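Local coordinates for protein capsid (Human calicivirus NLV/Boxer/2001/US, PDB 4RDK) that forms the coat of a norovirus particle, of which this protruding domain pairs into dimers and probably binds fucose-bearing host glycans, at residues Leu32-Met37 / Tyr216-Phe221; Lys135-Ser140 / Lys153-Asn158; Gly85-Glu90 / Leu149-Leu154. All blocks are in the same frame, centred on the assembly; numbering follows the deposited sequence.

Contact 1. Residues Leu32-Met37 / Tyr216-Phe221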
# COMPACT_ATOMS: atom_id res chain seq x y z
N LEU B 32 -3.30 7.07 4.33
CA LEU B 32 -2.79 7.31 5.67
C LEU B 32 -3.92 7.54 6.66
O LEU B 32 -4.96 8.13 6.32
CB LEU B 32 -1.82 8.50 5.69
CG LEU B 32 -0.50 8.31 4.96
CD1 LEU B 32 0.26 9.64 4.85
CD2 LEU B 32 0.37 7.25 5.64
N ILE B 33 -3.70 7.10 7.90
CA ILE B 33 -4.63 7.39 8.97
C ILE B 33 -4.52 8.86 9.36
O ILE B 33 -3.42 9.38 9.54
CB ILE B 33 -4.34 6.50 10.19
CG1 ILE B 33 -4.68 5.04 9.84
CG2 ILE B 33 -5.12 6.97 11.41
CD1 ILE B 33 -4.13 4.04 10.80
N ASP B 34 -5.66 9.54 9.48
CA ASP B 34 -5.63 10.94 9.87
C ASP B 34 -6.54 11.24 11.07
O ASP B 34 -6.84 12.39 11.36
CB ASP B 34 -5.95 11.86 8.68
CG ASP B 34 -7.39 11.75 8.23
OD1 ASP B 34 -8.10 10.86 8.71
OD2 ASP B 34 -7.81 12.58 7.40
N GLY B 35 -6.93 10.19 11.78
CA GLY B 35 -7.72 10.38 12.99
C GLY B 35 -8.12 9.08 13.67
O GLY B 35 -7.90 7.99 13.14
N MET B 36 -8.67 9.22 14.87
CA MET B 36 -9.35 8.14 15.57
C MET B 36 -10.75 8.63 15.91
O MET B 36 -10.97 9.84 16.03
CB MET B 36 -8.63 7.79 16.88
CG MET B 36 -7.33 7.04 16.71
SD MET B 36 -6.65 6.62 18.33
CE MET B 36 -5.68 8.09 18.71
N MET B 37 -11.68 7.70 16.08
CA MET B 37 -13.04 8.05 16.46
C MET B 37 -13.68 6.88 17.19
O MET B 37 -13.20 5.75 17.10
CB MET B 37 -13.89 8.38 15.23
CG MET B 37 -14.20 7.15 14.37
SD MET B 37 -15.30 7.44 12.96
CE MET B 37 -16.90 7.50 13.77
N TYR B 216 -11.93 3.37 16.27
CA TYR B 216 -11.79 3.27 14.82
C TYR B 216 -10.71 4.22 14.34
O TYR B 216 -10.65 5.37 14.76
CB TYR B 216 -13.12 3.57 14.12
CG TYR B 216 -14.19 2.59 14.51
CD1 TYR B 216 -14.31 1.38 13.85
CD2 TYR B 216 -15.08 2.87 15.55
CE1 TYR B 216 -15.28 0.46 14.21
CE2 TYR B 216 -16.06 1.97 15.91
CZ TYR B 216 -16.15 0.76 15.24
OH TYR B 216 -17.12 -0.16 15.59
N PHE B 217 -9.86 3.72 13.45
CA PHE B 217 -8.86 4.54 12.81
C PHE B 217 -9.45 5.03 11.50
O PHE B 217 -10.00 4.24 10.74
CB PHE B 217 -7.58 3.71 12.60
CG PHE B 217 -7.05 3.13 13.88
CD1 PHE B 217 -6.20 3.87 14.68
CD2 PHE B 217 -7.47 1.88 14.32
CE1 PHE B 217 -5.74 3.36 15.89
CE2 PHE B 217 -7.02 1.37 15.53
CZ PHE B 217 -6.14 2.11 16.31
N THR B 218 -9.35 6.33 11.25
CA THR B 218 -10.05 6.90 10.10
C THR B 218 -9.10 7.49 9.09
O THR B 218 -7.99 7.90 9.43
CB THR B 218 -11.05 7.99 10.52
OG1 THR B 218 -10.36 9.08 11.15
CG2 THR B 218 -12.07 7.42 11.50
N SER B 219 -9.55 7.53 7.84
CA SER B 219 -8.85 8.21 6.76
C SER B 219 -9.86 9.00 5.94
O SER B 219 -10.95 8.53 5.65
CB SER B 219 -8.18 7.21 5.82
OG SER B 219 -7.18 6.48 6.50
N THR B 220 -9.47 10.21 5.55
CA THR B 220 -10.27 10.94 4.58
C THR B 220 -10.10 10.28 3.21
O THR B 220 -8.97 10.01 2.77
CB THR B 220 -9.87 12.41 4.52
OG1 THR B 220 -10.04 12.98 5.82
CG2 THR B 220 -10.73 13.15 3.52
N PHE B 221 -11.22 10.02 2.54
CA PHE B 221 -11.23 9.22 1.32
C PHE B 221 -12.52 9.54 0.57
O PHE B 221 -13.52 9.87 1.20
CB PHE B 221 -11.18 7.72 1.69
CG PHE B 221 -11.16 6.80 0.50
CD1 PHE B 221 -9.95 6.39 -0.06
CD2 PHE B 221 -12.34 6.33 -0.05
CE1 PHE B 221 -9.93 5.54 -1.15
CE2 PHE B 221 -12.32 5.48 -1.15
CZ PHE B 221 -11.12 5.09 -1.70
O HOH W 1 -6.09 10.41 5.45
O HOH W 2 -10.54 11.03 9.14
O HOH W 3 -11.74 10.78 12.87
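Met36 and Phe217 form a non-hydrogen-bonded pair between antiparallel strands 35-37 and 216-220, in what is probably the P1 part of the protruding domain. Their side chains run side by side, and Met36 CG lies 3.9 Å from Phe217 CD1. The sulfur makes an oblique Met-aromatic contact, with Met36 SD 5.1 Å from the ring centroid. Ile33 CD1 packs against Phe217 CB on the same buried side, and Phe296 of strand 295-302 touches both Met36 and Phe217. Met37 and Tyr216 form a hydrogen-bonded pair that exchanges two backbone bonds. Met37 CG sits between its own N and carbonyl carbon (chi1 71°). From there it touches Tyr216 CB, while its sulfur crosses to Thr218 CG2.

The other end is polar and watered, and its pairing is irregular. Asp34 and Gly35 both face Thr218 in a classic beta bulge. Asp34 N gives a firm bond to Thr218 O (2.8 Å), but Gly35 N reaches that oxygen only weakly. Thr218 N donates to Gly35 O over 2.9 Å. A water links Asp34 OD1 to Thr218 OG1, and another joins Leu32 O and, weakly, Thr220 N. Leu32 O also accepts from Ser219 OG (2.8 Å), which arrives above the carbonyl plane. Leu32 and Thr220 pack on Cys69 and Pro124 of the second subunit, respectively. Finally, Thr220 OG1 donates to the syn lone pair of Asp34 OD2 over 2.8 Å.

Contact 2. Residues Lys135-Ser140 / Lys153-Asn158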
# COMPACT_ATOMS: atom_id res chain seq x y z
N LYS B 135 -11.83 2.28 -16.81
CA LYS B 135 -12.54 2.44 -15.54
C LYS B 135 -13.89 1.76 -15.67
O LYS B 135 -14.38 1.54 -16.78
CB LYS B 135 -12.72 3.93 -15.20
CG LYS B 135 -13.51 4.71 -16.23
CD LYS B 135 -13.40 6.21 -16.01
CE LYS B 135 -14.16 6.66 -14.77
NZ LYS B 135 -14.27 8.15 -14.73
N VAL B 136 -14.50 1.41 -14.54
CA VAL B 136 -15.77 0.71 -14.55
C VAL B 136 -16.41 0.79 -13.18
O VAL B 136 -15.72 0.93 -12.16
CB VAL B 136 -15.58 -0.78 -14.96
CG1 VAL B 136 -14.84 -1.54 -13.86
CG2 VAL B 136 -16.92 -1.43 -15.28
N VAL B 137 -17.74 0.72 -13.14
CA VAL B 137 -18.47 0.67 -11.88
C VAL B 137 -18.86 -0.76 -11.54
O VAL B 137 -19.31 -1.52 -12.40
CB VAL B 137 -19.74 1.54 -11.93
CG1 VAL B 137 -20.50 1.45 -10.61
CG2 VAL B 137 -19.39 2.98 -12.27
N ILE B 138 -18.68 -1.13 -10.28
CA ILE B 138 -19.12 -2.43 -9.80
C ILE B 138 -20.05 -2.25 -8.61
O ILE B 138 -19.68 -1.64 -7.62
CB ILE B 138 -17.92 -3.31 -9.37
CG1 ILE B 138 -16.98 -3.56 -10.57
CG2 ILE B 138 -18.41 -4.64 -8.80
CD1 ILE B 138 -15.75 -4.37 -10.24
N HIS B 139 -21.27 -2.78 -8.72
CA HIS B 139 -22.21 -2.77 -7.60
C HIS B 139 -21.86 -3.85 -6.59
O HIS B 139 -21.76 -5.02 -6.96
CB HIS B 139 -23.62 -3.06 -8.08
CG HIS B 139 -24.18 -2.02 -8.99
ND1 HIS B 139 -25.34 -2.21 -9.72
CD2 HIS B 139 -23.75 -0.77 -9.29
CE1 HIS B 139 -25.60 -1.12 -10.42
NE2 HIS B 139 -24.65 -0.24 -10.18
N SER B 140 -21.68 -3.48 -5.32
CA SER B 140 -21.49 -4.49 -4.28
C SER B 140 -22.84 -4.92 -3.71
O SER B 140 -23.07 -4.91 -2.49
CB SER B 140 -20.52 -4.02 -3.19
OG SER B 140 -20.94 -2.80 -2.59
N LYS B 153 -20.46 -8.66 -11.48
CA LYS B 153 -20.96 -7.94 -12.64
C LYS B 153 -20.32 -6.56 -12.76
O LYS B 153 -20.14 -5.86 -11.76
CB LYS B 153 -22.48 -7.80 -12.56
CG LYS B 153 -23.07 -6.94 -13.67
CD LYS B 153 -24.58 -6.84 -13.56
CE LYS B 153 -25.13 -5.99 -14.69
NZ LYS B 153 -26.61 -5.93 -14.70
N LEU B 154 -19.95 -6.20 -13.99
CA LEU B 154 -19.49 -4.85 -14.31
C LEU B 154 -20.62 -4.08 -14.95
O LEU B 154 -21.33 -4.62 -15.80
CB LEU B 154 -18.32 -4.88 -15.29
CG LEU B 154 -17.06 -5.66 -14.93
CD1 LEU B 154 -15.93 -5.34 -15.91
CD2 LEU B 154 -16.64 -5.36 -13.52
N GLU B 155 -20.81 -2.83 -14.55
CA GLU B 155 -21.80 -1.99 -15.23
C GLU B 155 -21.26 -1.61 -16.60
O GLU B 155 -20.13 -1.15 -16.74
CB GLU B 155 -22.11 -0.75 -14.40
CG GLU B 155 -22.76 -1.09 -13.06
CD GLU B 155 -24.05 -1.85 -13.22
OE1 GLU B 155 -24.99 -1.32 -13.86
OE2 GLU B 155 -24.14 -2.99 -12.70
N ASP B 156 -22.08 -1.79 -17.64
CA ASP B 156 -21.63 -1.50 -18.99
C ASP B 156 -21.55 0.01 -19.20
O ASP B 156 -22.56 0.69 -19.18
CB ASP B 156 -22.55 -2.15 -20.02
CG ASP B 156 -22.04 -2.00 -21.44
OD1 ASP B 156 -20.91 -1.50 -21.63
OD2 ASP B 156 -22.77 -2.40 -22.37
N ASN B 157 -20.33 0.50 -19.41
CA ASN B 157 -20.10 1.92 -19.67
C ASN B 157 -19.72 2.18 -21.13
O ASN B 157 -19.23 3.26 -21.46
CB ASN B 157 -19.04 2.49 -18.72
CG ASN B 157 -17.70 1.83 -18.90
OD1 ASN B 157 -17.52 1.01 -19.79
ND2 ASN B 157 -16.74 2.18 -18.04
N ASN B 158 -19.95 1.18 -21.98
CA ASN B 158 -19.71 1.30 -23.41
C ASN B 158 -18.23 1.32 -23.77
O ASN B 158 -17.87 1.56 -24.92
CB ASN B 158 -20.41 2.54 -23.98
CG ASN B 158 -20.74 2.41 -25.45
OD1 ASN B 158 -20.44 3.30 -26.25
ND2 ASN B 158 -21.36 1.29 -25.82
O HOH W 4 -19.25 1.14 -15.52
O HOH W 5 -21.47 -6.67 -9.18
O HOH W 6 -22.22 -4.01 -11.03
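Glu155 lays its carboxylate over one face of the His139 ring. The two planes are only 12° apart, and Glu155 CD stands 3.3 Å from His139 CE1. Glu155 CG also lies over the ring face, a CH-pi contact. The acid chain is bent at chi2 (-59°), which turns the carboxylate back over the imidazole. This is a flat stack: Glu155 OE2 is near His139 ND1, but the angle is too poor for a hydrogen bond. One water accepts from His139 N and also lies close to Lys153 O and Glu155 OE2. On this outer side the Val137 side chain is about 4 Å from a bound fucose, so the contact borders a glycan site.

The backbones meet just beside the stack. Glu155 N donates to Val137 O over 2.9 Å. A second water bridges Val137 N and Glu155 O. Further on, Asn157 ND2 bonds to Lys135 O (2.8 Å), with the donor above the carbonyl plane and the bond bent to 132° at the hydrogen. Asn157 OD1 accepts from Glu159 N, so both ends of the amide are held. Asp156 OD1 accepts from Asn158 N, closing an Asx turn.

On the inner side the packing is tight. Ile138 and Leu154 lie side by side, with Ile138 CG1 3.5 Å from Leu154 CD2. Val136 CG2 fits against Leu154 CB.

Strand 133-139 is paired with strand 113-121, and strand 151-154 with strand 83-89. The contact thus brings distant strands of one antiparallel sheet together, consistent with closure of the P2 beta barrel. Met73 and Ile77 of strand 72-80 cover Ile138 and Leu154, respectively.

Contact 3. Residues Gly85-Glu90 / Leu149-Leu154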
# COMPACT_ATOMS: atom_id res chain seq x y z
N GLY B 85 -18.66 -8.79 -16.86
CA GLY B 85 -18.25 -9.19 -15.53
C GLY B 85 -16.78 -9.50 -15.48
O GLY B 85 -16.08 -9.40 -16.50
N VAL B 86 -16.30 -9.86 -14.29
CA VAL B 86 -14.93 -10.30 -14.11
C VAL B 86 -14.93 -11.68 -13.47
O VAL B 86 -15.63 -11.91 -12.48
CB VAL B 86 -14.12 -9.33 -13.22
CG1 VAL B 86 -12.74 -9.90 -12.91
CG2 VAL B 86 -13.97 -7.98 -13.91
N ASN B 87 -14.17 -12.60 -14.06
CA ASN B 87 -13.89 -13.87 -13.42
C ASN B 87 -12.66 -13.65 -12.56
O ASN B 87 -11.56 -13.45 -13.08
CB ASN B 87 -13.64 -14.95 -14.47
CG ASN B 87 -14.92 -15.43 -15.13
OD1 ASN B 87 -15.92 -15.64 -14.45
ND2 ASN B 87 -14.90 -15.58 -16.45
N LEU B 88 -12.86 -13.67 -11.24
CA LEU B 88 -11.84 -13.22 -10.30
C LEU B 88 -10.70 -14.21 -10.07
O LEU B 88 -10.87 -15.42 -10.19
CB LEU B 88 -12.49 -12.92 -8.95
CG LEU B 88 -13.49 -11.76 -8.95
CD1 LEU B 88 -14.28 -11.76 -7.66
CD2 LEU B 88 -12.78 -10.42 -9.15
N ALA B 89 -9.54 -13.65 -9.75
CA ALA B 89 -8.37 -14.41 -9.29
C ALA B 89 -7.78 -13.70 -8.08
O ALA B 89 -8.23 -12.60 -7.73
CB ALA B 89 -7.34 -14.51 -10.40
N GLU B 90 -6.80 -14.31 -7.43
CA GLU B 90 -6.03 -13.59 -6.42
C GLU B 90 -5.20 -12.52 -7.12
O GLU B 90 -5.00 -12.59 -8.34
CB GLU B 90 -5.12 -14.54 -5.63
CG GLU B 90 -5.86 -15.67 -4.93
CD GLU B 90 -6.62 -15.24 -3.68
OE1 GLU B 90 -6.53 -14.06 -3.28
OE2 GLU B 90 -7.31 -16.09 -3.09
N LEU B 149 -18.13 -16.69 -5.11
CA LEU B 149 -18.26 -17.67 -6.19
C LEU B 149 -17.38 -17.29 -7.38
O LEU B 149 -17.46 -17.90 -8.45
CB LEU B 149 -19.72 -17.80 -6.64
CG LEU B 149 -20.74 -18.27 -5.61
CD1 LEU B 149 -22.13 -18.32 -6.21
CD2 LEU B 149 -20.35 -19.62 -5.08
N GLY B 150 -16.56 -16.27 -7.19
CA GLY B 150 -15.55 -15.90 -8.17
C GLY B 150 -15.98 -14.97 -9.30
O GLY B 150 -15.23 -14.80 -10.26
N THR B 151 -17.16 -14.37 -9.19
CA THR B 151 -17.64 -13.48 -10.26
C THR B 151 -18.31 -12.22 -9.72
O THR B 151 -19.00 -12.26 -8.70
CB THR B 151 -18.62 -14.20 -11.24
OG1 THR B 151 -19.81 -14.60 -10.54
CG2 THR B 151 -17.98 -15.43 -11.86
N VAL B 152 -18.10 -11.11 -10.43
CA VAL B 152 -18.84 -9.88 -10.16
C VAL B 152 -19.28 -9.27 -11.48
O VAL B 152 -18.57 -9.35 -12.49
CB VAL B 152 -18.02 -8.85 -9.36
CG1 VAL B 152 -17.70 -9.40 -7.97
CG2 VAL B 152 -16.75 -8.47 -10.11
N LYS B 153 -20.46 -8.66 -11.48
CA LYS B 153 -20.96 -7.94 -12.64
C LYS B 153 -20.32 -6.56 -12.76
O LYS B 153 -20.14 -5.86 -11.76
CB LYS B 153 -22.48 -7.80 -12.56
CG LYS B 153 -23.07 -6.94 -13.67
CD LYS B 153 -24.58 -6.84 -13.56
CE LYS B 153 -25.13 -5.99 -14.69
NZ LYS B 153 -26.61 -5.93 -14.70
N LEU B 154 -19.95 -6.20 -13.99
CA LEU B 154 -19.49 -4.85 -14.31
C LEU B 154 -20.62 -4.08 -14.95
O LEU B 154 -21.33 -4.62 -15.80
CB LEU B 154 -18.32 -4.88 -15.29
CG LEU B 154 -17.06 -5.66 -14.93
CD1 LEU B 154 -15.93 -5.34 -15.91
CD2 LEU B 154 -16.64 -5.36 -13.52
O HOH W 7 -12.99 -17.14 -11.14
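An antiparallel strand pair of what is probably the P2 barrel, 83-89 with 151-154, is joined here around Val86 and Val152. These two form a hydrogen-bonded pair. Val86 N donates to Val152 O over 2.9 Å, while the return bond from Val152 N to Val86 O is weak at 3.3 Å. Past this pair, Leu88 N donates to Gly150 O over 2.8 Å. A water donates to Leu88 O and, weakly, to the same Gly150 O.

The strands come very close at Gly85. Its CA is 4.2 Å from Lys153 CA, in a non-hydrogen-bonded pair. Gly85 CA also lies 3.1 Å from Val152 O. Gly150 takes a positive phi (86°) and belongs to a G1 beta bulge with Thr151, formed at the start of strand 151-154, against strand 145-146.

Apolar groups line the inner face. Val86 CG2, anti to its carbonyl carbon, lies beside Leu154 CD2 at 3.8 Å. Val86 CB and Leu88 CD1 each approach one methyl of Val152, CG2 and CG1 respectively, in looser contacts. Ile77 of strand 72-80 adds to this layer by touching Val86.

The opposite face carries Asn87 and Thr151, a non-hydrogen-bonded pair on a more open surface. Their side chains point the same way and lie alongside each other, and Asn87 OD1 stands 3.3 Å from the methyl carbon Thr151 CG2.

How the contacts relate
From the N terminus, residues 32-37 come first and pair with residues 216-221, so contact 1 closes the longest loop. Contacts 2 and 3 both fall within it. Residues 85-90 come next and meet residues 149-154 in contact 3. Residues 135-140 lie inside that span, and their partner 153-158 overlaps the end of 149-154, so the two contacts share Lys153 and Leu154. They also touch, Ile138 CD1 to Val152 CG2. Together they join strands 83-89, 151-154 and 133-139 within what is probably P2. Contact 1 ties a different sheet, probably in P1, and its nearest atoms remain about 12 Å from contact 2 and about 17 Å from contact 3.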